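Local atomic coordinates of hypothetical protein PAE2307 (Pyrobaculum aerophilum, PDB entry 1WVQ), a protein that probably acts as an adenosine-specific kinase and carries a stably phosphorylated histidine. Residues A[124-127]-A[131-134]; A[52-55]-A[61-64]. One frame throughout, in Å; residues are numbered along the deposited sequence.

Interaction 1 of 2, residues A[124-127]-A[131-134]; sequences VAEV and RRGV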
ATOM      1  N   VAL A 124      13.188  -5.379  27.234  1.00 11.33           N
ATOM      2  CA  VAL A 124      14.169  -6.137  26.474  1.00 12.47           C
ATOM      3  C   VAL A 124      14.504  -7.463  27.144  1.00 12.73           C
ATOM      4  O   VAL A 124      14.556  -7.560  28.372  1.00 14.05           O
ATOM      5  CB  VAL A 124      15.465  -5.313  26.302  1.00 12.38           C
ATOM      6  CG1 VAL A 124      16.505  -6.096  25.513  1.00 13.10           C
ATOM      7  CG2 VAL A 124      15.141  -4.006  25.598  1.00 15.03           C
ATOM      8  N   ALA A 125      14.709  -8.485  26.324  1.00 12.51           N
ATOM      9  CA  ALA A 125      15.073  -9.794  26.828  1.00 12.22           C
ATOM     10  C   ALA A 125      16.483 -10.126  26.368  1.00 13.19           C
ATOM     11  O   ALA A 125      16.821  -9.960  25.197  1.00 12.69           O
ATOM     12  CB  ALA A 125      14.100 -10.849  26.320  1.00 13.70           C
ATOM     13  N   GLU A 126      17.310 -10.567  27.306  1.00 13.54           N
ATOM     14  CA  GLU A 126      18.667 -10.977  26.985  1.00 14.54           C
ATOM     15  C   GLU A 126      18.670 -12.475  27.273  1.00 14.26           C
ATOM     16  O   GLU A 126      18.335 -12.901  28.383  1.00 15.98           O
ATOM     17  CB  GLU A 126      19.692 -10.253  27.859  1.00 15.55           C
ATOM     18  CG  GLU A 126      21.124 -10.522  27.413  1.00 15.36           C
ATOM     19  CD  GLU A 126      22.152  -9.643  28.102  1.00 17.40           C
ATOM     20  OE1 GLU A 126      22.003  -8.402  28.070  1.00 16.78           O
ATOM     21  OE2 GLU A 126      23.120 -10.198  28.667  1.00 20.28           O
ATOM     22  N   VAL A 127      19.030 -13.268  26.271  1.00 14.26           N
ATOM     23  CA  VAL A 127      19.027 -14.720  26.402  1.00 14.92           C
ATOM     24  C   VAL A 127      20.414 -15.350  26.482  1.00 15.33           C
ATOM     25  O   VAL A 127      20.573 -16.438  27.035  1.00 17.15           O
ATOM     26  CB  VAL A 127      18.230 -15.362  25.234  1.00 15.06           C
ATOM     27  CG1 VAL A 127      16.793 -14.813  25.219  1.00 17.28           C
ATOM     28  CG2 VAL A 127      18.924 -15.082  23.905  1.00 16.00           C
ATOM     29  N   ARG A 131      23.028 -11.102  23.068  1.00 11.95           N
ATOM     30  CA  ARG A 131      21.902 -11.593  22.275  1.00 12.14           C
ATOM     31  C   ARG A 131      20.638 -11.058  22.949  1.00 12.49           C
ATOM     32  O   ARG A 131      20.147 -11.640  23.918  1.00 13.03           O
ATOM     33  CB  ARG A 131      21.872 -13.122  22.250  1.00 13.62           C
ATOM     34  CG  ARG A 131      23.086 -13.780  21.594  1.00 16.67           C
ATOM     35  CD  ARG A 131      23.259 -13.352  20.150  1.00 18.80           C
ATOM     36  NE  ARG A 131      22.072 -13.612  19.342  1.00 22.69           N
ATOM     37  CZ  ARG A 131      21.627 -14.822  19.016  1.00 23.67           C
ATOM     38  NH1 ARG A 131      22.266 -15.915  19.425  1.00 23.35           N
ATOM     39  NH2 ARG A 131      20.538 -14.936  18.264  1.00 25.57           N
ATOM     40  N   ARG A 132      20.118  -9.948  22.426  1.00 11.25           N
ATOM     41  CA  ARG A 132      18.940  -9.293  22.986  1.00 11.72           C
ATOM     42  C   ARG A 132      17.826  -9.046  21.968  1.00 11.08           C
ATOM     43  O   ARG A 132      18.077  -8.918  20.770  1.00 11.79           O
ATOM     44  CB  ARG A 132      19.362  -7.960  23.617  1.00 12.46           C
ATOM     45  CG  ARG A 132      20.338  -8.115  24.782  1.00 13.09           C
ATOM     46  CD  ARG A 132      21.189  -6.862  24.981  1.00 12.51           C
ATOM     47  NE  ARG A 132      20.410  -5.685  25.367  1.00 14.48           N
ATOM     48  CZ  ARG A 132      20.018  -5.413  26.607  1.00 15.51           C
ATOM     49  NH1 ARG A 132      20.332  -6.239  27.599  1.00 15.58           N
ATOM     50  NH2 ARG A 132      19.318  -4.310  26.860  1.00 15.25           N
ATOM     51  N   GLY A 133      16.594  -8.976  22.462  1.00 10.86           N
ATOM     52  CA  GLY A 133      15.455  -8.735  21.596  1.00 11.62           C
ATOM     53  C   GLY A 133      14.376  -7.971  22.338  1.00 11.15           C
ATOM     54  O   GLY A 133      14.305  -8.014  23.569  1.00 11.18           O
ATOM     55  N   VAL A 134      13.530  -7.268  21.594  1.00 11.35           N
ATOM     56  CA  VAL A 134      12.454  -6.495  22.197  1.00 11.08           C
ATOM     57  C   VAL A 134      11.225  -7.354  22.467  1.00 11.63           C
ATOM     58  O   VAL A 134      10.672  -7.968  21.556  1.00 12.04           O
ATOM     59  CB  VAL A 134      12.049  -5.312  21.286  1.00 10.70           C
ATOM     60  CG1 VAL A 134      10.827  -4.602  21.856  1.00 10.82           C
ATOM     61  CG2 VAL A 134      13.209  -4.340  21.157  1.00 10.92           C
TER
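Arg132 and Glu126 face each other as a non-hydrogen-bonded pair, and their side chains lie on the same face of the sheet as Val124. Arg132 NH1 donates to Glu126 OE1 at 2.8 Å, the only salt bridge between the two segments. The oxygen uses its anti lone pair and lies almost in the guanidinium plane. The carboxylate is turned 70° from that plane, and OE1 is the oxygen that meets Arg132. A bend at chi3 (64°) turns the guanidinium toward 124-127, and Arg132 crosses Val124 at about a right angle. There Val124 CG1 covers one face near the rim, 3.6 Å from Arg132 NH2. Glu9 and the carbonyl of Ile81 hold the same guanidinium, which probably limits its rotation. Arg131 leads its guanidinium away to Gly140 and Val138 of the second subunit. Its CB still touches Val127 CG2. The backbone pairing is regular: Ala125 N to Gly133 O is 2.8 Å, and Gly133 N to Ala125 O is 2.9 Å. Val127 N also donates to Arg131 O, at 3.1 Å, on the side of the turn. This is a tight antiparallel beta hairpin, part of a three-stranded sheet with strand 7-13.

Interaction 2 of 2, residues A[52-55]-A[61-64]; sequences FCEA and VRHE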
ATOM      1  N   PHE A  52      20.086   2.769  13.567  1.00 10.68           N
ATOM      2  CA  PHE A  52      19.741   1.374  13.303  1.00 11.20           C
ATOM      3  C   PHE A  52      20.818   0.431  13.829  1.00 11.04           C
ATOM      4  O   PHE A  52      22.004   0.646  13.593  1.00 11.05           O
ATOM      5  CB  PHE A  52      19.567   1.178  11.793  1.00 11.87           C
ATOM      6  CG  PHE A  52      19.465  -0.262  11.361  1.00 10.70           C
ATOM      7  CD1 PHE A  52      18.363  -1.032  11.705  1.00 12.51           C
ATOM      8  CD2 PHE A  52      20.457  -0.829  10.569  1.00 12.66           C
ATOM      9  CE1 PHE A  52      18.248  -2.351  11.263  1.00 11.41           C
ATOM     10  CE2 PHE A  52      20.356  -2.147  10.120  1.00 11.96           C
ATOM     11  CZ  PHE A  52      19.249  -2.909  10.464  1.00 11.98           C
ATOM     12  N   CYS A  53      20.398  -0.613  14.535  1.00 11.16           N
ATOM     13  CA  CYS A  53      21.334  -1.586  15.088  1.00 10.54           C
ATOM     14  C   CYS A  53      21.672  -2.703  14.105  1.00 11.06           C
ATOM     15  O   CYS A  53      20.923  -3.668  13.973  1.00 11.15           O
ATOM     16  CB  CYS A  53      20.765  -2.207  16.367  1.00 11.65           C
ATOM     17  SG  CYS A  53      20.649  -1.065  17.754  1.00 15.00           S
ATOM     18  N   GLU A  54      22.797  -2.561  13.411  1.00 11.24           N
ATOM     19  CA  GLU A  54      23.255  -3.585  12.480  1.00 11.46           C
ATOM     20  C   GLU A  54      23.532  -4.795  13.371  1.00 11.56           C
ATOM     21  O   GLU A  54      24.295  -4.696  14.329  1.00 11.61           O
ATOM     22  CB  GLU A  54      24.530  -3.104  11.782  1.00 11.65           C
ATOM     23  CG  GLU A  54      25.235  -4.157  10.956  1.00 12.90           C
ATOM     24  CD  GLU A  54      26.491  -3.621  10.293  1.00 12.28           C
ATOM     25  OE1 GLU A  54      27.179  -2.780  10.906  1.00 12.96           O
ATOM     26  OE2 GLU A  54      26.799  -4.056   9.165  1.00 13.82           O
ATOM     27  N   ALA A  55      22.916  -5.932  13.058  1.00 11.63           N
ATOM     28  CA  ALA A  55      23.053  -7.120  13.899  1.00 11.47           C
ATOM     29  C   ALA A  55      24.139  -8.127  13.551  1.00 11.29           C
ATOM     30  O   ALA A  55      24.306  -9.118  14.266  1.00 12.43           O
ATOM     31  CB  ALA A  55      21.709  -7.830  13.999  1.00 12.55           C
ATOM     32  N   VAL A  61      25.955   0.839  15.232  1.00 11.85           N
ATOM     33  CA  VAL A  61      24.720   1.600  15.248  1.00 10.71           C
ATOM     34  C   VAL A  61      24.908   2.570  14.086  1.00 10.43           C
ATOM     35  O   VAL A  61      25.733   3.487  14.154  1.00 11.48           O
ATOM     36  CB  VAL A  61      24.550   2.394  16.555  1.00  9.82           C
ATOM     37  CG1 VAL A  61      23.306   3.270  16.468  1.00 11.54           C
ATOM     38  CG2 VAL A  61      24.447   1.437  17.731  1.00 11.28           C
ATOM     39  N   ARG A  62      24.169   2.335  13.009  1.00 11.19           N
ATOM     40  CA  ARG A  62      24.247   3.165  11.814  1.00 10.76           C
ATOM     41  C   ARG A  62      23.291   4.335  11.992  1.00 11.18           C
ATOM     42  O   ARG A  62      22.207   4.174  12.552  1.00 12.05           O
ATOM     43  CB  ARG A  62      23.857   2.335  10.591  1.00  9.87           C
ATOM     44  CG  ARG A  62      24.644   1.046  10.448  1.00 12.15           C
ATOM     45  CD  ARG A  62      26.101   1.313  10.094  1.00 11.77           C
ATOM     46  NE  ARG A  62      26.862   0.073   9.945  1.00 12.22           N
ATOM     47  CZ  ARG A  62      28.046  -0.012   9.349  1.00 12.81           C
ATOM     48  NH1 ARG A  62      28.614   1.073   8.834  1.00 13.03           N
ATOM     49  NH2 ARG A  62      28.659  -1.185   9.269  1.00 13.72           N
ATOM     50  N   HIS A  63      23.676   5.514  11.520  1.00 10.12           N
ATOM     51  CA  HIS A  63      22.813   6.669  11.711  1.00 10.45           C
ATOM     52  C   HIS A  63      22.884   7.752  10.646  1.00 10.40           C
ATOM     53  O   HIS A  63      23.859   7.857   9.909  1.00 10.88           O
ATOM     54  CB  HIS A  63      23.113   7.299  13.074  1.00 11.49           C
ATOM     55  CG  HIS A  63      24.535   7.742  13.233  1.00 11.89           C
ATOM     56  ND1 HIS A  63      24.918   9.065  13.156  1.00 14.70           N
ATOM     57  CD2 HIS A  63      25.662   7.038  13.494  1.00 11.08           C
ATOM     58  CE1 HIS A  63      26.222   9.156  13.365  1.00 10.11           C
ATOM     59  NE2 HIS A  63      26.694   7.939  13.574  1.00 15.21           N
ATOM     60  N   GLU A  64      21.814   8.537  10.581  1.00 10.08           N
ATOM     61  CA  GLU A  64      21.672   9.674   9.668  1.00 11.24           C
ATOM     62  C   GLU A  64      20.819  10.689  10.430  1.00 11.51           C
ATOM     63  O   GLU A  64      20.006  10.305  11.272  1.00 12.19           O
ATOM     64  CB  GLU A  64      20.939   9.280   8.384  1.00 10.80           C
ATOM     65  CG  GLU A  64      21.666   8.292   7.476  1.00 12.26           C
ATOM     66  CD  GLU A  64      22.950   8.848   6.877  1.00 12.81           C
ATOM     67  OE1 GLU A  64      23.107  10.085   6.829  1.00 13.85           O
ATOM     68  OE2 GLU A  64      23.797   8.038   6.434  1.00 13.25           O
TER
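Glu54 has CG anti to its backbone N (chi1 171°) and runs fully extended, while Arg62 bends at chi2 (-69°) and is straight at chi3. These torsions bring the two charged ends together beside the end of strand 47-53. NE and NH2 of Arg62 converge on a single oxygen, Glu54 OE1. Glu54 OE1 is 2.7 Å from Arg62 NH2 and 3.0 Å from Arg62 NE. NH2 meets the oxygen on its syn side, somewhat out of the carboxylate plane. NE comes from well above that plane, on the same face. The carboxylate and guanidinium planes are 61° apart, so this is no flat, two-oxygen pairing. Glu54 OE1 also accepts from Leu60 N, which adds a third donor to this buried oxygen. In the backbone, Phe52 and Arg62 form an antiparallel hydrogen-bonded pair. Phe52 N lies 2.7 Å from Arg62 O, and Arg62 N lies 2.8 Å from Phe52 O. Arg62 NH1 goes on to Glu147 of the second subunit. Strand 60-65 is outermost in the chain's own five-stranded sheet, but at Val61 the sheet continues in parallel onto a strand of the second subunit. Phe52 and Arg62 pack toward helix 31-40, and Cys53 and Val61 toward Cys78 of helix 68-81.

Interaction 2 comes first in the chain, the two do not overlap in sequence, and each is a beta hairpin in a different sheet. Their centres are about 17 Å apart, and their nearest atoms about 7 Å, so they do not touch. Both lie close to the segment around the phosphorylated histidine at position 85. Ala55 N, in segment 52-55, donates to a phosphate oxygen of that residue. Cys53 pairs through its backbone with Val86, while Val134 of interaction 1 packs on Val86 and Arg132 on Ala82 and Ala83. The two hairpins thus appear to flank the phosphohistidine, with interaction 2 bonded to it directly. Both also contact the second subunit, which joins them to the assembly.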